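Local coordinates for esterase D (PDB 3DKR), which probably hydrolyses carboxylic esters as a member of the alpha/beta-hydrolase fold, at residues G49-G61 against I76-M88. Sequence-based numbering, arbitrary orientation. Where two conformers were deposited one is given.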
loop_
_atom_site.group_PDB
_atom_site.type_symbol
_atom_site.label_atom_id
_atom_site.label_comp_id
_atom_site.label_asym_id
_atom_site.label_seq_id
_atom_site.Cartn_x
_atom_site.Cartn_y
_atom_site.Cartn_z
ATOM N N GLY A 49 0.061 -20.888 2.742
ATOM C CA GLY A 49 -0.776 -21.163 3.901
ATOM C C GLY A 49 -1.111 -19.972 4.782
ATOM O O GLY A 49 -1.562 -20.136 5.913
ATOM N N TYR A 50 -0.903 -18.764 4.266
ATOM C CA TYR A 50 -1.246 -17.571 5.031
ATOM C C TYR A 50 -2.690 -17.142 4.797
ATOM O O TYR A 50 -3.201 -17.272 3.684
ATOM C CB TYR A 50 -0.331 -16.427 4.624
ATOM C CG TYR A 50 1.105 -16.642 5.015
ATOM C CD1 TYR A 50 1.517 -16.457 6.326
ATOM C CD2 TYR A 50 2.048 -17.026 4.080
ATOM C CE1 TYR A 50 2.844 -16.663 6.689
ATOM C CE2 TYR A 50 3.376 -17.218 4.423
ATOM C CZ TYR A 50 3.766 -17.038 5.731
ATOM O OH TYR A 50 5.085 -17.235 6.066
ATOM N N GLY A 51 -3.332 -16.611 5.843
ATOM C CA GLY A 51 -4.600 -15.895 5.681
ATOM C C GLY A 51 -4.281 -14.526 5.115
ATOM O O GLY A 51 -3.200 -13.987 5.372
ATOM N N VAL A 52 -5.217 -13.940 4.356
ATOM C CA VAL A 52 -4.957 -12.676 3.683
ATOM C C VAL A 52 -6.238 -11.845 3.690
ATOM O O VAL A 52 -7.307 -12.398 3.524
ATOM C CB VAL A 52 -4.489 -12.859 2.212
ATOM C CG1 VAL A 52 -4.040 -11.513 1.639
ATOM C CG2 VAL A 52 -3.379 -13.906 2.124
ATOM N N TYR A 53 -6.114 -10.536 3.900
ATOM C CA TYR A 53 -7.252 -9.620 3.839
ATOM C C TYR A 53 -6.855 -8.378 3.079
ATOM O O TYR A 53 -5.853 -7.766 3.403
ATOM C CB TYR A 53 -7.716 -9.246 5.232
ATOM C CG TYR A 53 -8.928 -8.344 5.287
ATOM C CD1 TYR A 53 -10.046 -8.579 4.500
ATOM C CD2 TYR A 53 -8.964 -7.269 6.163
ATOM C CE1 TYR A 53 -11.156 -7.747 4.581
ATOM C CE2 TYR A 53 -10.071 -6.456 6.257
ATOM C CZ TYR A 53 -11.159 -6.699 5.469
ATOM O OH TYR A 53 -12.271 -5.880 5.601
ATOM N N VAL A 54 -7.644 -8.058 2.050
ATOM C CA VAL A 54 -7.361 -6.972 1.127
ATOM C C VAL A 54 -8.588 -6.061 1.070
ATOM O O VAL A 54 -9.529 -6.311 0.298
ATOM C CB VAL A 54 -7.023 -7.496 -0.282
ATOM C CG1 VAL A 54 -6.525 -6.352 -1.153
ATOM C CG2 VAL A 54 -5.994 -8.618 -0.196
ATOM N N PRO A 55 -8.612 -5.031 1.923
ATOM C CA PRO A 55 -9.751 -4.106 1.905
ATOM C C PRO A 55 -9.752 -3.192 0.690
ATOM O O PRO A 55 -8.743 -3.074 0.000
ATOM C CB PRO A 55 -9.566 -3.285 3.185
ATOM C CG PRO A 55 -8.105 -3.331 3.467
ATOM C CD PRO A 55 -7.634 -4.688 2.978
ATOM N N LEU A 56 -10.876 -2.512 0.483
ATOM C CA LEU A 56 -11.026 -1.507 -0.557
ATOM C C LEU A 56 -11.084 -0.124 0.088
ATOM O O LEU A 56 -11.906 0.112 0.973
ATOM C CB LEU A 56 -12.326 -1.749 -1.317
ATOM C CG LEU A 56 -12.749 -0.702 -2.335
ATOM C CD1 LEU A 56 -11.757 -0.563 -3.469
ATOM C CD2 LEU A 56 -14.175 -1.031 -2.859
ATOM N N PHE A 57 -10.243 0.798 -0.372
ATOM C CA PHE A 57 -10.246 2.140 0.183
ATOM C C PHE A 57 -11.418 2.948 -0.358
ATOM O O PHE A 57 -11.755 2.841 -1.536
ATOM C CB PHE A 57 -8.929 2.862 -0.104
ATOM C CG PHE A 57 -7.768 2.407 0.765
ATOM C CD1 PHE A 57 -7.913 2.229 2.135
ATOM C CD2 PHE A 57 -6.511 2.191 0.205
ATOM C CE1 PHE A 57 -6.830 1.830 2.929
ATOM C CE2 PHE A 57 -5.428 1.789 1.008
ATOM C CZ PHE A 57 -5.596 1.620 2.357
ATOM N N SER A 58 -12.024 3.758 0.506
ATOM C CA SER A 58 -13.152 4.597 0.085
ATOM C C SER A 58 -12.805 5.374 -1.171
ATOM O O SER A 58 -11.696 5.909 -1.321
ATOM C CB SER A 58 -13.577 5.561 1.185
ATOM O OG SER A 58 -14.380 4.897 2.143
ATOM N N GLY A 59 -13.789 5.458 -2.065
ATOM C CA GLY A 59 -13.666 6.261 -3.276
ATOM C C GLY A 59 -13.030 5.510 -4.419
ATOM O O GLY A 59 -13.119 5.938 -5.561
ATOM N N HIS A 60 -12.339 4.410 -4.116
ATOM C CA HIS A 60 -11.683 3.604 -5.137
ATOM C C HIS A 60 -12.608 2.507 -5.649
ATOM O O HIS A 60 -13.634 2.193 -5.040
ATOM C CB HIS A 60 -10.395 2.972 -4.568
ATOM C CG HIS A 60 -9.288 3.959 -4.328
ATOM N ND1 HIS A 60 -9.333 4.904 -3.324
ATOM C CD2 HIS A 60 -8.105 4.134 -4.959
ATOM C CE1 HIS A 60 -8.221 5.628 -3.359
ATOM N NE2 HIS A 60 -7.456 5.179 -4.338
ATOM N N GLY A 61 -12.232 1.897 -6.762
ATOM C CA GLY A 61 -12.981 0.736 -7.265
ATOM C C GLY A 61 -14.354 1.065 -7.846
ATOM O O GLY A 61 -15.229 0.195 -7.930
ATOM N N ILE A 76 -10.106 8.845 6.306
ATOM C CA ILE A 76 -10.994 7.687 6.052
ATOM C C ILE A 76 -10.160 6.429 5.801
ATOM O O ILE A 76 -10.427 5.359 6.370
ATOM C CB ILE A 76 -11.950 7.953 4.862
ATOM C CG1 ILE A 76 -12.937 9.063 5.226
ATOM C CG2 ILE A 76 -12.680 6.685 4.454
ATOM C CD1 ILE A 76 -13.764 9.589 4.062
ATOM N N TRP A 77 -9.142 6.564 4.957
ATOM C CA TRP A 77 -8.323 5.414 4.572
ATOM C C TRP A 77 -7.536 4.896 5.770
ATOM O O TRP A 77 -7.306 3.683 5.894
ATOM C CB TRP A 77 -7.381 5.765 3.417
ATOM C CG TRP A 77 -8.129 6.255 2.217
ATOM C CD1 TRP A 77 -9.372 5.867 1.815
ATOM C CD2 TRP A 77 -7.662 7.194 1.243
ATOM N NE1 TRP A 77 -9.720 6.520 0.650
ATOM C CE2 TRP A 77 -8.691 7.351 0.286
ATOM C CE3 TRP A 77 -6.485 7.942 1.098
ATOM C CZ2 TRP A 77 -8.568 8.220 -0.804
ATOM C CZ3 TRP A 77 -6.369 8.802 0.003
ATOM C CH2 TRP A 77 -7.402 8.927 -0.929
ATOM N N TRP A 78 -7.130 5.797 6.654
ATOM C CA TRP A 78 -6.472 5.369 7.894
ATOM C C TRP A 78 -7.441 4.587 8.785
ATOM O O TRP A 78 -7.099 3.520 9.304
ATOM C CB TRP A 78 -5.872 6.572 8.627
ATOM C CG TRP A 78 -5.346 6.298 10.014
ATOM C CD1 TRP A 78 -5.628 7.009 11.134
ATOM C CD2 TRP A 78 -4.439 5.254 10.420
ATOM N NE1 TRP A 78 -4.960 6.492 12.218
ATOM C CE2 TRP A 78 -4.228 5.408 11.812
ATOM C CE3 TRP A 78 -3.792 4.213 9.754
ATOM C CZ2 TRP A 78 -3.394 4.560 12.544
ATOM C CZ3 TRP A 78 -2.950 3.354 10.495
ATOM C CH2 TRP A 78 -2.772 3.538 11.871
ATOM N N ALA A 79 -8.658 5.085 8.964
ATOM C CA ALA A 79 -9.659 4.323 9.729
ATOM C C ALA A 79 -9.899 2.934 9.100
ATOM O O ALA A 79 -10.057 1.931 9.801
ATOM C CB ALA A 79 -10.982 5.088 9.793
ATOM N N GLU A 80 -9.935 2.881 7.776
ATOM C CA GLU A 80 -10.183 1.616 7.075
ATOM C C GLU A 80 -9.015 0.644 7.277
ATOM O O GLU A 80 -9.216 -0.555 7.475
ATOM C CB GLU A 80 -10.470 1.869 5.590
ATOM C CG GLU A 80 -11.831 2.554 5.414
ATOM C CD GLU A 80 -12.150 3.077 4.007
ATOM O OE1 GLU A 80 -11.240 3.334 3.194
ATOM O OE2 GLU A 80 -13.367 3.219 3.708
ATOM N N SER A 81 -7.801 1.173 7.242
ATOM C CA SER A 81 -6.599 0.348 7.444
ATOM C C SER A 81 -6.560 -0.189 8.863
ATOM O O SER A 81 -6.242 -1.365 9.091
ATOM C CB SER A 81 -5.335 1.171 7.195
ATOM O OG SER A 81 -5.278 1.704 5.878
ATOM N N SER A 82 -6.877 0.669 9.819
ATOM C CA SER A 82 -6.904 0.292 11.234
ATOM C C SER A 82 -7.947 -0.801 11.494
ATOM O O SER A 82 -7.723 -1.760 12.261
ATOM C CB SER A 82 -7.212 1.527 12.087
ATOM O OG SER A 82 -6.224 2.538 11.926
ATOM N N ALA A 83 -9.121 -0.633 10.892
ATOM C CA ALA A 83 -10.181 -1.637 11.008
ATOM C C ALA A 83 -9.752 -2.977 10.414
ATOM O O ALA A 83 -10.083 -4.057 10.936
ATOM C CB ALA A 83 -11.469 -1.139 10.321
ATOM N N ALA A 84 -9.020 -2.915 9.309
ATOM C CA ALA A 84 -8.571 -4.122 8.644
ATOM C C ALA A 84 -7.580 -4.863 9.534
ATOM O O ALA A 84 -7.617 -6.084 9.634
ATOM C CB ALA A 84 -7.934 -3.783 7.299
ATOM N N VAL A 85 -6.665 -4.123 10.146
ATOM C CA VAL A 85 -5.708 -4.733 11.087
ATOM C C VAL A 85 -6.467 -5.411 12.251
ATOM O O VAL A 85 -6.214 -6.573 12.577
ATOM C CB VAL A 85 -4.709 -3.692 11.606
ATOM C CG1 VAL A 85 -3.917 -4.243 12.804
ATOM C CG2 VAL A 85 -3.770 -3.247 10.481
ATOM N N ALA A 86 -7.423 -4.700 12.858
ATOM C CA ALA A 86 -8.169 -5.271 13.989
ATOM C C ALA A 86 -8.929 -6.542 13.616
ATOM O O ALA A 86 -9.002 -7.501 14.392
ATOM C CB ALA A 86 -9.129 -4.238 14.555
ATOM N N HIS A 87 -9.491 -6.554 12.412
ATOM C CA HIS A 87 -10.212 -7.717 11.880
ATOM C C HIS A 87 -9.330 -8.965 11.930
ATOM O O HIS A 87 -9.784 -10.058 12.283
ATOM C CB HIS A 87 -10.626 -7.416 10.433
ATOM C CG HIS A 87 -11.294 -8.553 9.735
ATOM N ND1 HIS A 87 -12.597 -8.929 10.006
ATOM C CD2 HIS A 87 -10.855 -9.384 8.758
ATOM C CE1 HIS A 87 -12.923 -9.950 9.229
ATOM N NE2 HIS A 87 -11.885 -10.242 8.463
ATOM N N MET A 88 -8.054 -8.777 11.599
ATOM C CA MET A 88 -7.114 -9.874 11.452
ATOM C C MET A 88 -6.453 -10.221 12.787
ATOM O O MET A 88 -6.268 -11.409 13.085
ATOM C CB MET A 88 -6.076 -9.555 10.377
ATOM C CG MET A 88 -6.676 -9.438 8.958
ATOM S SD MET A 88 -7.435 -10.973 8.378
ATOM C CE MET A 88 -6.040 -11.750 7.576
#
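Ser58 is gripped by two side chains of helix 76-88. Glu80 spans it with both carboxylate oxygens: OE1 takes the N-H of Ser58 N through its syn lone pair (2.8 Å, 163° at the hydrogen), while OE2 accepts from Ser58 OG at 2.5 Å. From the Trp77 indole, NE1 donates to Ser58 O at 2.9 Å, in the carbonyl plane; His60 ND1 reaches the same oxygen from above that plane, its NE2 being bonded to Thr32 N. Beside these polar bonds lie buried rings. Phe57 CB is 3.6 Å from Trp77 CD1, and His60 meets the six-membered ring of Trp77 in an offset edge-to-face pair, planes 72° apart. A leucine in place of Trp77 would probably leave Ser58 O with one donor fewer and open a gap between Phe57 and His60. The other end has apolar touching instead, with a partly exposed rim: chi1 of -178° swings the Tyr53 ring away from its backbone N, bringing CE2 to 3.6 Å from Ala84 CB. Met88, bent at chi2 and chi3, lays SD 3.6 Å from Tyr53 CB, oblique to the ring, and at the rim His87, hydrogen-bonded to Glu17, sets CD2 over one ring face. Helix 74-89 thus packs antiparallel to strand 51-54 as the connection to parallel strand 94-99, a beta-alpha-beta crossover of the alpha/beta-hydrolase sheet.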